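Local coordinates for protein glutathione S-transferase 1 (Ascaris suum, PDB 4Q5F) that conjugates reduced glutathione to a wide range of hydrophobic electrophiles and can also act as a glutathione peroxidase, at residues I79-G84 with Q99-F104; S157-G162 with I197-E202. All coordinates share one frame; numbering follows the deposited sequence.

Contact 1 of 2, residues I79-G84 with Q99-F104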
# COMPACT_ATOMS: atom_id res chain seq x y z
N ILE B 79 -7.70 1.65 -6.26
CA ILE B 79 -8.58 1.31 -7.37
C ILE B 79 -9.00 -0.16 -7.31
O ILE B 79 -10.17 -0.48 -7.48
CB ILE B 79 -7.92 1.62 -8.74
CG1 ILE B 79 -7.72 3.12 -8.89
CG2 ILE B 79 -8.77 1.09 -9.89
CD1 ILE B 79 -6.84 3.52 -10.06
N TYR B 80 -8.03 -1.04 -7.06
CA TYR B 80 -8.31 -2.47 -6.94
C TYR B 80 -9.36 -2.71 -5.86
O TYR B 80 -10.34 -3.42 -6.08
CB TYR B 80 -7.05 -3.25 -6.56
CG TYR B 80 -5.86 -3.09 -7.49
CD1 TYR B 80 -6.03 -2.72 -8.82
CD2 TYR B 80 -4.57 -3.32 -7.03
CE1 TYR B 80 -4.94 -2.59 -9.66
CE2 TYR B 80 -3.48 -3.19 -7.86
CZ TYR B 80 -3.67 -2.83 -9.18
OH TYR B 80 -2.58 -2.69 -10.01
N ARG B 81 -9.14 -2.11 -4.69
CA ARG B 81 -9.99 -2.33 -3.53
C ARG B 81 -11.39 -1.78 -3.77
O ARG B 81 -12.39 -2.40 -3.39
CB ARG B 81 -9.37 -1.68 -2.30
CG ARG B 81 -10.12 -1.97 -1.00
CD ARG B 81 -9.38 -1.47 0.22
NE ARG B 81 -7.99 -1.93 0.25
CZ ARG B 81 -6.93 -1.21 -0.10
NH1 ARG B 81 -7.06 0.05 -0.50
NH2 ARG B 81 -5.72 -1.74 -0.04
N TYR B 82 -11.46 -0.61 -4.39
CA TYR B 82 -12.75 0.02 -4.67
C TYR B 82 -13.57 -0.86 -5.60
O TYR B 82 -14.74 -1.13 -5.34
CB TYR B 82 -12.55 1.40 -5.29
CG TYR B 82 -13.85 2.06 -5.69
CD1 TYR B 82 -14.65 2.68 -4.74
CD2 TYR B 82 -14.29 2.04 -7.00
CE1 TYR B 82 -15.85 3.28 -5.10
CE2 TYR B 82 -15.48 2.63 -7.37
CZ TYR B 82 -16.26 3.25 -6.41
OH TYR B 82 -17.45 3.84 -6.77
N LEU B 83 -12.95 -1.31 -6.68
CA LEU B 83 -13.60 -2.21 -7.62
C LEU B 83 -13.97 -3.53 -6.95
O LEU B 83 -15.06 -4.06 -7.15
CB LEU B 83 -12.69 -2.48 -8.82
CG LEU B 83 -12.77 -1.50 -9.99
CD1 LEU B 83 -12.90 -0.07 -9.51
CD2 LEU B 83 -11.56 -1.64 -10.89
N GLY B 84 -13.04 -4.05 -6.16
CA GLY B 84 -13.24 -5.32 -5.48
C GLY B 84 -14.47 -5.32 -4.59
O GLY B 84 -15.27 -6.25 -4.62
N GLN B 99 -7.78 -9.25 5.65
CA GLN B 99 -6.83 -10.30 5.31
C GLN B 99 -6.46 -10.21 3.83
O GLN B 99 -5.32 -10.49 3.45
CB GLN B 99 -7.40 -11.68 5.62
CG GLN B 99 -7.57 -11.97 7.11
CD GLN B 99 -6.26 -11.99 7.87
OE1 GLN B 99 -5.20 -12.24 7.29
NE2 GLN B 99 -6.32 -11.73 9.17
N VAL B 100 -7.42 -9.83 2.99
CA VAL B 100 -7.16 -9.61 1.58
C VAL B 100 -6.19 -8.44 1.43
O VAL B 100 -5.21 -8.54 0.70
CB VAL B 100 -8.47 -9.32 0.79
CG1 VAL B 100 -8.17 -8.89 -0.66
CG2 VAL B 100 -9.39 -10.54 0.83
N ASP B 101 -6.46 -7.35 2.14
CA ASP B 101 -5.56 -6.20 2.13
C ASP B 101 -4.17 -6.60 2.60
O ASP B 101 -3.16 -6.14 2.07
CB ASP B 101 -6.10 -5.09 3.04
CG ASP B 101 -7.33 -4.42 2.48
OD1 ASP B 101 -7.69 -4.68 1.31
OD2 ASP B 101 -7.94 -3.61 3.22
N SER B 102 -4.13 -7.46 3.61
CA SER B 102 -2.88 -7.84 4.25
C SER B 102 -1.96 -8.58 3.29
O SER B 102 -0.79 -8.24 3.15
CB SER B 102 -3.16 -8.72 5.48
OG SER B 102 -1.98 -8.91 6.24
N ILE B 103 -2.49 -9.59 2.60
CA ILE B 103 -1.66 -10.39 1.71
C ILE B 103 -1.19 -9.58 0.50
O ILE B 103 -0.09 -9.81 -0.01
CB ILE B 103 -2.39 -11.68 1.24
CG1 ILE B 103 -1.45 -12.56 0.41
CG2 ILE B 103 -3.63 -11.34 0.45
CD1 ILE B 103 -0.22 -13.06 1.17
N PHE B 104 -2.01 -8.64 0.05
CA PHE B 104 -1.63 -7.82 -1.09
C PHE B 104 -0.54 -6.82 -0.72
O PHE B 104 0.33 -6.51 -1.53
CB PHE B 104 -2.83 -7.09 -1.70
CG PHE B 104 -2.49 -6.34 -2.96
CD1 PHE B 104 -2.30 -7.02 -4.15
CD2 PHE B 104 -2.35 -4.97 -2.94
CE1 PHE B 104 -1.98 -6.34 -5.31
CE2 PHE B 104 -2.03 -4.28 -4.10
CZ PHE B 104 -1.85 -4.97 -5.28
O HOH W 1 -3.75 -4.00 0.46
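Arg81 and Asp101 bring the two helical segments closest, their CA atoms 8.2 Å apart, and the gap between the backbones is bridged by side chains and one water. The arginine chain runs out extended, CG anti to the backbone N (chi1 -174°), and bends at its third torsion, which presents NE to the aspartate. The resulting salt bridge rests on one hydrogen bond, from Arg81 NE to Asp101 OD1 at 3.0 Å, almost straight at 173°. The oxygen lies in the guanidinium plane, whereas the nitrogen sits above the carboxylate plane; with the two groups nearly perpendicular (88°), this is a single-point grip rather than a paired, coplanar one. A water bridges the same two residues, donating to the backbone Asp101 O over 2.7 Å and accepting a weak bond from Arg81 NH2. The remaining ends are used as well: Arg81 NH1 and Asp101 OD2 form salt bridges with Asp101 and Arg81 of the second subunit, so the buried charges of both chains are knitted into one network.

Next to this polar patch lies an aromatic one. Phe104 puts the far end of its ring, CZ, against an edge of the Tyr80 ring, near its plane, with CZ 3.5 Å from Tyr80 CE2. The ring planes are nearly perpendicular, with the centroids of Tyr80 and Phe104 5.6 Å apart. Tyr80 OH hydrogen-bonds Leu26 O, which fixes the far end of the tyrosine, while Phe104 and Trp167 form an edge-to-face pair. The Tyr80 side chain is about 6 Å from bound glutathione. Helix 76-86 of the thioredoxin-like N-terminal domain thus meets helix 94-114 of the all-helical C-terminal domain, the interdomain junction of the glutathione transferase fold, here placed at the dimer interface.

Contact 2 of 2, residues S157-G162 with I197-E202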
# COMPACT_ATOMS: atom_id res chain seq x y z
N SER B 157 -8.28 -23.68 0.91
CA SER B 157 -8.94 -23.36 -0.34
C SER B 157 -7.88 -22.96 -1.35
O SER B 157 -6.69 -22.87 -1.02
CB SER B 157 -9.94 -22.22 -0.13
OG SER B 157 -9.27 -20.99 0.10
N GLU B 158 -8.30 -22.70 -2.59
CA GLU B 158 -7.36 -22.41 -3.67
C GLU B 158 -6.92 -20.94 -3.70
O GLU B 158 -6.11 -20.56 -4.54
CB GLU B 158 -8.00 -22.78 -5.02
CG GLU B 158 -9.42 -22.25 -5.17
CD GLU B 158 -10.48 -23.28 -4.83
OE1 GLU B 158 -10.59 -24.29 -5.56
OE2 GLU B 158 -11.21 -23.07 -3.84
N TYR B 159 -7.45 -20.14 -2.78
CA TYR B 159 -7.17 -18.70 -2.75
C TYR B 159 -6.55 -18.26 -1.43
O TYR B 159 -6.59 -19.00 -0.45
CB TYR B 159 -8.45 -17.91 -3.03
CG TYR B 159 -9.15 -18.37 -4.30
CD1 TYR B 159 -8.55 -18.19 -5.54
CD2 TYR B 159 -10.39 -18.99 -4.25
CE1 TYR B 159 -9.17 -18.62 -6.70
CE2 TYR B 159 -11.02 -19.41 -5.41
CZ TYR B 159 -10.40 -19.22 -6.63
OH TYR B 159 -11.01 -19.64 -7.79
N MET B 160 -5.98 -17.06 -1.43
CA MET B 160 -5.32 -16.52 -0.25
C MET B 160 -6.31 -16.41 0.90
O MET B 160 -6.01 -16.79 2.03
CB MET B 160 -4.71 -15.15 -0.55
CG MET B 160 -3.49 -15.20 -1.45
SD MET B 160 -2.14 -16.15 -0.71
CE MET B 160 -0.95 -16.15 -2.04
N VAL B 161 -7.49 -15.87 0.60
CA VAL B 161 -8.54 -15.70 1.60
C VAL B 161 -9.85 -16.24 1.05
O VAL B 161 -10.20 -15.99 -0.11
CB VAL B 161 -8.74 -14.22 1.97
CG1 VAL B 161 -9.62 -14.10 3.22
CG2 VAL B 161 -7.39 -13.49 2.16
N GLY B 162 -10.58 -16.99 1.87
CA GLY B 162 -11.91 -17.46 1.52
C GLY B 162 -11.93 -18.54 0.46
O GLY B 162 -10.89 -18.93 -0.08
N ILE B 197 -1.54 -19.98 -9.31
CA ILE B 197 -1.52 -19.12 -10.49
C ILE B 197 -2.25 -19.79 -11.65
O ILE B 197 -2.95 -19.12 -12.41
CB ILE B 197 -0.08 -18.76 -10.89
CG1 ILE B 197 0.58 -17.93 -9.79
CG2 ILE B 197 -0.04 -17.98 -12.20
CD1 ILE B 197 2.09 -17.84 -9.90
N GLU B 198 -2.07 -21.10 -11.79
CA GLU B 198 -2.74 -21.85 -12.85
C GLU B 198 -4.25 -21.79 -12.67
O GLU B 198 -4.99 -21.60 -13.63
CB GLU B 198 -2.28 -23.31 -12.83
CG GLU B 198 -2.72 -24.12 -14.04
CD GLU B 198 -2.57 -25.61 -13.83
OE1 GLU B 198 -3.38 -26.19 -13.07
OE2 GLU B 198 -1.65 -26.21 -14.42
N HIS B 199 -4.69 -21.95 -11.43
CA HIS B 199 -6.11 -21.97 -11.10
C HIS B 199 -6.81 -20.66 -11.46
O HIS B 199 -7.74 -20.64 -12.26
CB HIS B 199 -6.30 -22.27 -9.61
CG HIS B 199 -7.73 -22.36 -9.18
ND1 HIS B 199 -8.29 -23.52 -8.70
CD2 HIS B 199 -8.72 -21.43 -9.17
CE1 HIS B 199 -9.56 -23.31 -8.40
NE2 HIS B 199 -9.85 -22.05 -8.68
N VAL B 200 -6.35 -19.57 -10.85
CA VAL B 200 -6.97 -18.25 -11.03
C VAL B 200 -7.06 -17.88 -12.50
O VAL B 200 -8.08 -17.35 -12.95
CB VAL B 200 -6.16 -17.16 -10.28
CG1 VAL B 200 -6.75 -15.75 -10.53
CG2 VAL B 200 -6.10 -17.48 -8.78
N ARG B 201 -6.01 -18.18 -13.26
CA ARG B 201 -5.96 -17.79 -14.66
C ARG B 201 -6.73 -18.75 -15.56
O ARG B 201 -6.89 -18.50 -16.76
CB ARG B 201 -4.50 -17.66 -15.11
CG ARG B 201 -3.82 -16.42 -14.53
CD ARG B 201 -2.31 -16.55 -14.48
NE ARG B 201 -1.71 -16.56 -15.81
CZ ARG B 201 -1.49 -15.47 -16.54
NH1 ARG B 201 -1.84 -14.27 -16.09
NH2 ARG B 201 -0.92 -15.58 -17.73
N GLU B 202 -7.21 -19.85 -14.98
CA GLU B 202 -8.09 -20.78 -15.68
C GLU B 202 -9.55 -20.46 -15.41
O GLU B 202 -10.44 -21.09 -15.98
CB GLU B 202 -7.77 -22.22 -15.30
CG GLU B 202 -6.59 -22.81 -16.06
CD GLU B 202 -6.25 -24.22 -15.62
OE1 GLU B 202 -6.92 -24.74 -14.71
OE2 GLU B 202 -5.31 -24.81 -16.20
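Tyr159 and His199 join the loop that follows helix 129-155 to the C-terminal part of helix 191-201. The buried side of the contact is apolar: Val200 turns its CG2 branch to the edge of the tyrosine ring, close to the ring plane, with Val200 CG2 3.9 Å from Tyr159 CE1. Val165, Leu203 and Asp169 also touch the tyrosine, and Val200 leans on Thr173 of helix 167-182, so this half is enclosed by neighbouring elements. Independently of this packing, the loop is braced from within, Ser157 OG donating to Gly162 O at 2.6 Å, and Ser155 OG hydrogen-bonds the carbonyl oxygens of Ser157 and Tyr159.

Toward solvent the fit changes character. His199, its CG anti to the backbone N (chi1 -178°), reaches across from the helix and sets its ring almost perpendicular (88°) to that of Tyr159, centroids 5.1 Å apart. His199 NE2 donates to Tyr159 OH over 2.8 Å, but the bond is weak, bent to 124° at the hydrogen. Glu158 bends back at its second torsion and lays its CG over one face of the imidazole, a CH-pi contact with CG 3.7 Å from the His199 ring centroid; the same methylene also covers the rim of one face of Tyr159, filling the corner between the two rings. Its carboxylate runs on past the CE1 end of the imidazole, on the same face as CG, Glu158 OE1 lying 3.2 Å from His199 CE1. Glu158, Tyr159 and His199 all touch a crystal neighbour, so their outer ends may be partly set by the lattice. Well away from the glutathione site, the contact therefore relies mainly on ring and methylene packing, with polarity secondary; the adjacent carboxylate could help to stabilise a protonated imidazole, although no salt bridge forms.

In the fold
Contact 1 is wholly buried and spans two domains as well as the dimer interface, whereas contact 2 lies within the C-terminal domain, is partly exposed and touches no second subunit. Their chemistry follows their place: charges enclosed in contact 1 are paired both within the chain and across the dimer, with a water bridging beside them, while contact 2 has one weak polar bond among apolar and ring packing near the surface. The two meet although their centres are about 15 Å apart. Helix 94-114 receives the loop of contact 2 on residues of 99-104 that do not face helix 76-86: Val161 CG2 packs 3.8 Å from Val100 N, and Met160 lies against Ile103. Helix 167-182 also borders both.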